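Local coordinates for BtGH115A (Bacteroides thetaiotaomicron, PDB 5BY3), which acts as a family GH115 4-O-methyl-alpha-glucuronidase with specificity for decorated arabinogalactans, at residues 461-466 with 485-490; 469-472 with 478-481; 328-331 with 336-339. One frame throughout, in Å; residues are numbered along the deposited sequence.

How the contacts relate
From the N terminus, contact 3 comes first. It closes a short loop between helix 308-329 and strand 339-341, one of the eight parallel strands. Contact 1 opens later in the chain, where helix 462-473 begins, and closes on helix 476-495. Contact 2 joins the same two helices nearer their connecting turn, so it is nested inside the loop closed by contact 1. The centres of contacts 1 and 2 are about 10 Å apart, and they touch through Met486 CG and Leu470 CD2 at 3.9 Å. Contact 3 lies on the opposite side of the chain's centre, its own centre about 43 Å from that of contact 1 and 47 Å from that of contact 2.

Contact 1 of 3, residues 461-466 with 485-490; sequences GVTAHL and VMQEHY
Leu466 reaches across to Met486 and Gln487. Its CG stands anti to the backbone N (chi1 175°), and the CD2 branch makes the touch. CD2 lies 4.0 Å from CB of Met486, a selenomethionine, and 4.2 Å from CG of Gln487. The side chains of Leu466 and Met486 cross at about a right angle. Met486 gives only the root of its side chain here. The chain bends at chi2 and chi3, so the selenium end leads away from Leu466.

Gln487 runs extended beyond CG and brings its amide up to Thr463. NE2 is 3.4 Å from the methyl CG2 of Thr463 and 3.7 Å from its OG1. The two side chains meet nearly at right angles. The backbone N of Thr463 bonds to Glu661.

Helices 462-473 and 476-495 are the two arms of a helical hairpin, splayed apart here, away from their connecting turn. The segment axes are 11.6 Å apart at closest approach, with 122° between directions. Leu466 and the extended Gln487 span the distance. Leu466 also packs on Tyr442 of helix 441-452. The chemistry is apolar at the buried end and methyl against amide at the partly exposed end, so the joint rests on van der Waals contact.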
loop_
_atom_site.group_PDB
_atom_site.type_symbol
_atom_site.label_atom_id
_atom_site.label_comp_id
_atom_site.label_asym_id
_atom_site.label_seq_id
_atom_site.Cartn_x
_atom_site.Cartn_y
_atom_site.Cartn_z
ATOM N N GLY A 461 4.372 -11.292 -14.611
ATOM C CA GLY A 461 3.360 -10.234 -14.624
ATOM C C GLY A 461 3.069 -9.632 -13.239
ATOM O O GLY A 461 3.355 -10.215 -12.189
ATOM N N VAL A 462 2.505 -8.442 -13.267
ATOM C CA VAL A 462 1.447 -8.036 -12.340
ATOM C C VAL A 462 0.416 -9.155 -12.212
ATOM O O VAL A 462 0.039 -9.485 -11.118
ATOM C CB VAL A 462 0.792 -6.715 -12.868
ATOM C CG1 VAL A 462 -0.741 -6.652 -12.717
ATOM C CG2 VAL A 462 1.450 -5.527 -12.201
ATOM N N THR A 463 -0.016 -9.715 -13.345
ATOM C CA THR A 463 -1.045 -10.756 -13.466
ATOM C C THR A 463 -0.533 -12.094 -12.927
ATOM O O THR A 463 -1.212 -12.732 -12.106
ATOM C CB THR A 463 -1.531 -10.828 -14.940
ATOM O OG1 THR A 463 -2.169 -9.584 -15.263
ATOM C CG2 THR A 463 -2.507 -11.999 -15.230
ATOM N N ALA A 464 0.693 -12.459 -13.287
ATOM C CA ALA A 464 1.305 -13.675 -12.760
ATOM C C ALA A 464 1.498 -13.647 -11.234
ATOM O O ALA A 464 1.410 -14.696 -10.583
ATOM C CB ALA A 464 2.608 -13.999 -13.476
ATOM N N HIS A 465 1.729 -12.456 -10.666
ATOM C CA HIS A 465 1.801 -12.288 -9.207
ATOM C C HIS A 465 0.452 -12.604 -8.547
ATOM O O HIS A 465 0.394 -13.443 -7.655
ATOM C CB HIS A 465 2.297 -10.894 -8.815
ATOM C CG HIS A 465 2.601 -10.748 -7.343
ATOM N ND1 HIS A 465 1.649 -10.359 -6.415
ATOM C CD2 HIS A 465 3.747 -10.962 -6.639
ATOM C CE1 HIS A 465 2.195 -10.336 -5.208
ATOM N NE2 HIS A 465 3.468 -10.686 -5.318
ATOM N N LEU A 466 -0.621 -11.959 -9.008
ATOM C CA LEU A 466 -1.985 -12.209 -8.483
ATOM C C LEU A 466 -2.458 -13.671 -8.666
ATOM O O LEU A 466 -3.027 -14.262 -7.752
ATOM C CB LEU A 466 -2.997 -11.225 -9.126
ATOM C CG LEU A 466 -4.477 -11.402 -8.800
ATOM C CD1 LEU A 466 -4.753 -11.232 -7.311
ATOM C CD2 LEU A 466 -5.326 -10.458 -9.634
ATOM N N VAL A 485 -12.144 -12.547 -12.003
ATOM C CA VAL A 485 -13.001 -11.809 -11.055
ATOM C C VAL A 485 -12.265 -10.715 -10.264
ATOM O O VAL A 485 -12.742 -9.567 -10.184
ATOM C CB VAL A 485 -13.747 -12.765 -10.132
ATOM C CG1 VAL A 485 -14.298 -12.054 -8.929
ATOM C CG2 VAL A 485 -14.854 -13.449 -10.925
HETATM N N MSE A 486 -11.104 -11.063 -9.702
HETATM C CA MSE A 486 -10.263 -10.095 -8.967
HETATM C C MSE A 486 -9.818 -9.012 -9.914
HETATM O O MSE A 486 -9.900 -7.823 -9.600
HETATM C CB MSE A 486 -9.102 -10.819 -8.276
HETATM C CG MSE A 486 -9.512 -11.700 -7.079
HETATM SE SE MSE A 486 -11.049 -11.069 -6.000
HETATM C CE MSE A 486 -10.157 -9.860 -4.755
ATOM N N GLN A 487 -9.385 -9.405 -11.103
ATOM C CA GLN A 487 -9.004 -8.445 -12.116
ATOM C C GLN A 487 -10.137 -7.453 -12.403
ATOM O O GLN A 487 -9.911 -6.248 -12.496
ATOM C CB GLN A 487 -8.587 -9.158 -13.385
ATOM C CG GLN A 487 -7.231 -9.848 -13.289
ATOM C CD GLN A 487 -6.931 -10.696 -14.516
ATOM O OE1 GLN A 487 -7.833 -11.313 -15.103
ATOM N NE2 GLN A 487 -5.665 -10.735 -14.911
ATOM N N GLU A 488 -11.354 -7.964 -12.523
ATOM C CA GLU A 488 -12.454 -7.110 -12.889
ATOM C C GLU A 488 -12.858 -6.231 -11.747
ATOM O O GLU A 488 -13.258 -5.107 -11.996
ATOM C CB GLU A 488 -13.650 -7.910 -13.410
ATOM C CG GLU A 488 -13.488 -8.294 -14.871
ATOM C CD GLU A 488 -13.475 -7.086 -15.783
ATOM O OE1 GLU A 488 -14.565 -6.432 -15.811
ATOM O OE2 GLU A 488 -12.395 -6.827 -16.440
ATOM N N HIS A 489 -12.716 -6.753 -10.525
ATOM C CA HIS A 489 -12.892 -6.055 -9.227
ATOM C C HIS A 489 -12.019 -4.821 -9.173
ATOM O O HIS A 489 -12.525 -3.696 -8.963
ATOM C CB HIS A 489 -12.519 -7.003 -8.113
ATOM C CG HIS A 489 -12.766 -6.493 -6.734
ATOM N ND1 HIS A 489 -14.025 -6.156 -6.272
ATOM C CD2 HIS A 489 -11.923 -6.342 -5.676
ATOM C CE1 HIS A 489 -13.938 -5.764 -5.009
ATOM N NE2 HIS A 489 -12.678 -5.881 -4.617
ATOM N N TYR A 490 -10.722 -5.003 -9.413
ATOM C CA TYR A 490 -9.791 -3.877 -9.323
ATOM C C TYR A 490 -9.982 -2.825 -10.431
ATOM O O TYR A 490 -9.745 -1.632 -10.228
ATOM C CB TYR A 490 -8.359 -4.372 -9.263
ATOM C CG TYR A 490 -8.070 -5.224 -8.052
ATOM C CD1 TYR A 490 -8.438 -4.800 -6.768
ATOM C CD2 TYR A 490 -7.413 -6.438 -8.173
ATOM C CE1 TYR A 490 -8.152 -5.563 -5.639
ATOM C CE2 TYR A 490 -7.121 -7.219 -7.037
ATOM C CZ TYR A 490 -7.496 -6.767 -5.776
ATOM O OH TYR A 490 -7.242 -7.529 -4.634
#

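Contact 2 of 3, residues 469-472 with 478-481; sequences WLER and CAKT
Ala479 meets Leu470 and Glu471 at the near end of a helical hairpin, where helix 462-473 turns back into helix 476-495. Cys478 comes first along the second segment. It makes no contact across the hairpin, and its side chain packs on Val547 and on Tyr555 of helix 552-580.

Ala479 carries the contact. Its methyl points at the other helix and rests on backbone as well as side chains. Ala479 CB lies 3.5 Å from Glu471 N and 3.7 Å from Leu470 C. It is also 3.8 Å from Leu470 CB and 3.6 Å from Glu471 CG. The methyl therefore sits over the peptide that joins the two residues. The CA atoms of Glu471 and Ala479 are 5.2 Å apart, so the backbones run close.

Glu471 offers its aliphatic part. Its CG is anti to the carbonyl carbon (chi1 -77°), and the extended chain takes the carboxylate onward, away from the methyl. OE2 has a long, weak ion pair with Lys467. The branches of Leu470 go instead to Ile482, Leu483 and Met486, further along the second helix.

Lys480 turns away from the first helix. Thr481 closes a turn through its backbone N, 3.0 Å from Cys478 O, and packs on helix 523-543.

The chemistry is that of a small methyl against a peptide: a short side chain lets the two backbones come near, and the contact itself is purely van der Waals.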
loop_
_atom_site.group_PDB
_atom_site.type_symbol
_atom_site.label_atom_id
_atom_site.label_comp_id
_atom_site.label_asym_id
_atom_site.label_seq_id
_atom_site.Cartn_x
_atom_site.Cartn_y
_atom_site.Cartn_z
ATOM N N TRP A 469 -0.748 -15.875 -6.261
ATOM C CA TRP A 469 -1.211 -15.572 -4.920
ATOM C C TRP A 469 -2.530 -16.282 -4.665
ATOM O O TRP A 469 -2.648 -16.945 -3.637
ATOM C CB TRP A 469 -1.339 -14.050 -4.703
ATOM C CG TRP A 469 -1.638 -13.631 -3.266
ATOM C CD1 TRP A 469 -0.717 -13.454 -2.247
ATOM C CD2 TRP A 469 -2.940 -13.351 -2.682
ATOM N NE1 TRP A 469 -1.363 -13.057 -1.099
ATOM C CE2 TRP A 469 -2.722 -12.993 -1.333
ATOM C CE3 TRP A 469 -4.248 -13.314 -3.188
ATOM C CZ2 TRP A 469 -3.772 -12.612 -0.466
ATOM C CZ3 TRP A 469 -5.295 -12.923 -2.329
ATOM C CH2 TRP A 469 -5.054 -12.580 -0.986
ATOM N N LEU A 470 -3.501 -16.142 -5.582
ATOM C CA LEU A 470 -4.853 -16.798 -5.452
ATOM C C LEU A 470 -4.745 -18.292 -5.466
ATOM O O LEU A 470 -5.391 -18.975 -4.650
ATOM C CB LEU A 470 -5.867 -16.371 -6.553
ATOM C CG LEU A 470 -6.185 -14.868 -6.673
ATOM C CD1 LEU A 470 -6.695 -14.487 -8.035
ATOM C CD2 LEU A 470 -7.124 -14.365 -5.600
ATOM N N GLU A 471 -3.907 -18.790 -6.374
ATOM C CA GLU A 471 -3.577 -20.216 -6.420
ATOM C C GLU A 471 -3.042 -20.677 -5.100
ATOM O O GLU A 471 -3.485 -21.699 -4.610
ATOM C CB GLU A 471 -2.601 -20.545 -7.551
ATOM C CG GLU A 471 -3.278 -20.570 -8.907
ATOM C CD GLU A 471 -2.349 -20.913 -10.039
ATOM O OE1 GLU A 471 -1.118 -20.689 -9.905
ATOM O OE2 GLU A 471 -2.881 -21.385 -11.066
ATOM N N ARG A 472 -2.123 -19.909 -4.501
ATOM C CA ARG A 472 -1.595 -20.269 -3.162
ATOM C C ARG A 472 -2.648 -20.197 -2.024
ATOM O O ARG A 472 -2.672 -21.075 -1.164
ATOM C CB ARG A 472 -0.319 -19.472 -2.826
ATOM C CG ARG A 472 0.505 -19.896 -1.609
ATOM C CD ARG A 472 1.477 -18.749 -1.296
ATOM N NE ARG A 472 0.808 -17.689 -0.508
ATOM C CZ ARG A 472 1.240 -16.436 -0.288
ATOM N NH1 ARG A 472 2.352 -15.970 -0.823
ATOM N NH2 ARG A 472 0.512 -15.613 0.473
ATOM N N CYS A 478 -10.049 -23.034 -7.847
ATOM C CA CYS A 478 -10.790 -21.842 -7.437
ATOM C C CYS A 478 -10.201 -20.641 -8.147
ATOM O O CYS A 478 -10.925 -19.843 -8.727
ATOM C CB CYS A 478 -10.681 -21.654 -5.931
ATOM S SG CYS A 478 -11.681 -20.293 -5.260
ATOM N N ALA A 479 -8.874 -20.557 -8.147
ATOM C CA ALA A 479 -8.142 -19.464 -8.765
ATOM C C ALA A 479 -8.284 -19.417 -10.282
ATOM O O ALA A 479 -7.970 -18.411 -10.916
ATOM C CB ALA A 479 -6.684 -19.563 -8.386
ATOM N N LYS A 480 -8.756 -20.510 -10.860
ATOM C CA LYS A 480 -8.975 -20.589 -12.293
ATOM C C LYS A 480 -10.216 -19.781 -12.631
ATOM O O LYS A 480 -10.312 -19.170 -13.698
ATOM C CB LYS A 480 -9.148 -22.053 -12.729
ATOM C CG LYS A 480 -8.683 -22.378 -14.155
ATOM C CD LYS A 480 -9.179 -23.775 -14.527
ATOM C CE LYS A 480 -9.603 -23.912 -15.990
ATOM N NZ LYS A 480 -8.691 -24.808 -16.761
ATOM N N THR A 481 -11.162 -19.777 -11.713
ATOM C CA THR A 481 -12.384 -19.039 -11.974
ATOM C C THR A 481 -12.219 -17.600 -11.421
ATOM O O THR A 481 -12.722 -16.633 -12.006
ATOM C CB THR A 481 -13.669 -19.796 -11.490
ATOM O OG1 THR A 481 -14.258 -19.145 -10.365
ATOM C CG2 THR A 481 -13.395 -21.309 -11.129
#

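Contact 3 of 3, residues 328-331 with 336-339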
loop_
_atom_site.group_PDB
_atom_site.type_symbol
_atom_site.label_atom_id
_atom_site.label_comp_id
_atom_site.label_asym_id
_atom_site.label_seq_id
_atom_site.Cartn_x
_atom_site.Cartn_y
_atom_site.Cartn_z
ATOM N N LYS A 328 23.899 13.093 22.244
ATOM C CA LYS A 328 23.966 12.874 23.686
ATOM C C LYS A 328 23.457 11.511 24.247
ATOM O O LYS A 328 24.068 11.003 25.185
ATOM C CB LYS A 328 23.313 14.085 24.402
ATOM C CG LYS A 328 23.126 14.012 25.914
ATOM C CD LYS A 328 22.611 15.367 26.357
ATOM C CE LYS A 328 22.617 15.557 27.863
ATOM N NZ LYS A 328 22.458 17.008 28.153
ATOM N N TYR A 329 22.375 10.925 23.718
ATOM C CA TYR A 329 21.896 9.621 24.260
ATOM C C TYR A 329 21.988 8.380 23.352
ATOM O O TYR A 329 21.857 7.242 23.847
ATOM C CB TYR A 329 20.474 9.694 24.846
ATOM C CG TYR A 329 20.263 10.799 25.818
ATOM C CD1 TYR A 329 20.521 10.620 27.182
ATOM C CD2 TYR A 329 19.806 12.044 25.385
ATOM C CE1 TYR A 329 20.337 11.661 28.092
ATOM C CE2 TYR A 329 19.616 13.088 26.283
ATOM C CZ TYR A 329 19.884 12.894 27.633
ATOM O OH TYR A 329 19.686 13.940 28.507
ATOM N N VAL A 330 22.171 8.564 22.042
ATOM C CA VAL A 330 22.129 7.389 21.151
ATOM C C VAL A 330 23.517 7.056 20.611
ATOM O O VAL A 330 23.989 5.929 20.792
ATOM C CB VAL A 330 21.045 7.449 20.010
ATOM C CG1 VAL A 330 20.908 6.101 19.300
ATOM C CG2 VAL A 330 19.670 7.865 20.535
ATOM N N ASN A 331 24.174 8.018 19.967
ATOM C CA ASN A 331 25.461 7.740 19.333
ATOM C C ASN A 331 26.234 9.018 19.089
ATOM O O ASN A 331 25.710 9.953 18.481
ATOM C CB ASN A 331 25.236 6.981 18.020
ATOM C CG ASN A 331 26.488 6.312 17.493
ATOM O OD1 ASN A 331 27.563 6.927 17.414
ATOM N ND2 ASN A 331 26.341 5.052 17.072
ATOM N N GLN A 336 25.573 7.595 12.308
ATOM C CA GLN A 336 25.349 6.186 12.680
ATOM C C GLN A 336 23.944 5.983 13.300
ATOM O O GLN A 336 23.583 4.864 13.689
ATOM C CB GLN A 336 26.478 5.609 13.605
ATOM C CG GLN A 336 27.971 5.804 13.205
ATOM C CD GLN A 336 28.346 5.430 11.745
ATOM O OE1 GLN A 336 28.500 6.310 10.891
ATOM N NE2 GLN A 336 28.509 4.132 11.464
ATOM N N VAL A 337 23.158 7.058 13.400
ATOM C CA VAL A 337 21.767 6.975 13.897
ATOM C C VAL A 337 20.852 7.097 12.688
ATOM O O VAL A 337 20.968 8.075 11.940
ATOM C CB VAL A 337 21.402 8.101 14.881
ATOM C CG1 VAL A 337 20.037 7.846 15.491
ATOM C CG2 VAL A 337 22.429 8.231 15.995
ATOM N N PRO A 338 19.946 6.112 12.476
ATOM C CA PRO A 338 19.084 6.243 11.284
ATOM C C PRO A 338 17.962 7.317 11.437
ATOM O O PRO A 338 17.262 7.396 12.456
ATOM C CB PRO A 338 18.548 4.820 11.075
ATOM C CG PRO A 338 18.612 4.183 12.411
ATOM C CD PRO A 338 19.748 4.819 13.164
ATOM N N GLN A 339 17.830 8.135 10.405
ATOM C CA GLN A 339 17.058 9.354 10.487
ATOM C C GLN A 339 16.204 9.586 9.248
ATOM O O GLN A 339 16.640 9.338 8.130
ATOM C CB GLN A 339 18.018 10.542 10.728
ATOM C CG GLN A 339 18.427 10.665 12.200
ATOM C CD GLN A 339 19.611 11.578 12.428
ATOM O OE1 GLN A 339 19.472 12.798 12.473
ATOM N NE2 GLN A 339 20.789 10.985 12.588
#
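The amide of Asn331 brings ND2 to 3.5 Å from CB of Gln336, and the carbon CG of the same amide lies 4.0 Å from that CB. The amide planes of Asn331 and Gln336 are turned 65° apart, so they do not stack. Nearby, Lys328 CG lies over one face of the Tyr329 ring, offset toward its rim.

The contact closes the loop that leads from helix 308-329 into strand 339-341. That strand is next to strand 290-291 in the parallel sheet, so strand, helix and strand form a beta-alpha-beta crossover. Eight parallel strands and the family's clan fit a TIM barrel. In such a barrel, a helix-to-strand loop lies at the N-terminal ends of the strands, the face away from the usual active site.

Asn331 holds its CG anti to the backbone N (chi1 -164°). Its OD1 accepts from the backbone N of Asp333, an Asx turn that fixes the amide as the chain leaves the helix. Gln336 bends at chi2, and its end leads away from Asn331; the residue also touches a crystal neighbour.

Val337 is buried and supplies the apolar part. Its CG2 branch is 3.7 Å from Asn331 CB and 4.2 Å from Val330 CG1. Both valines also touch Tyr290 of strand 290-291, so the loop is packed against the sheet.

Gln339 folds its amide back on the loop, while OE1 bonds to Arg323 of helix 308-329. Its NE2 donates to Val337 O at 3.0 Å, nearly straight at 165°, with NE2 above the carbonyl plane of Val337.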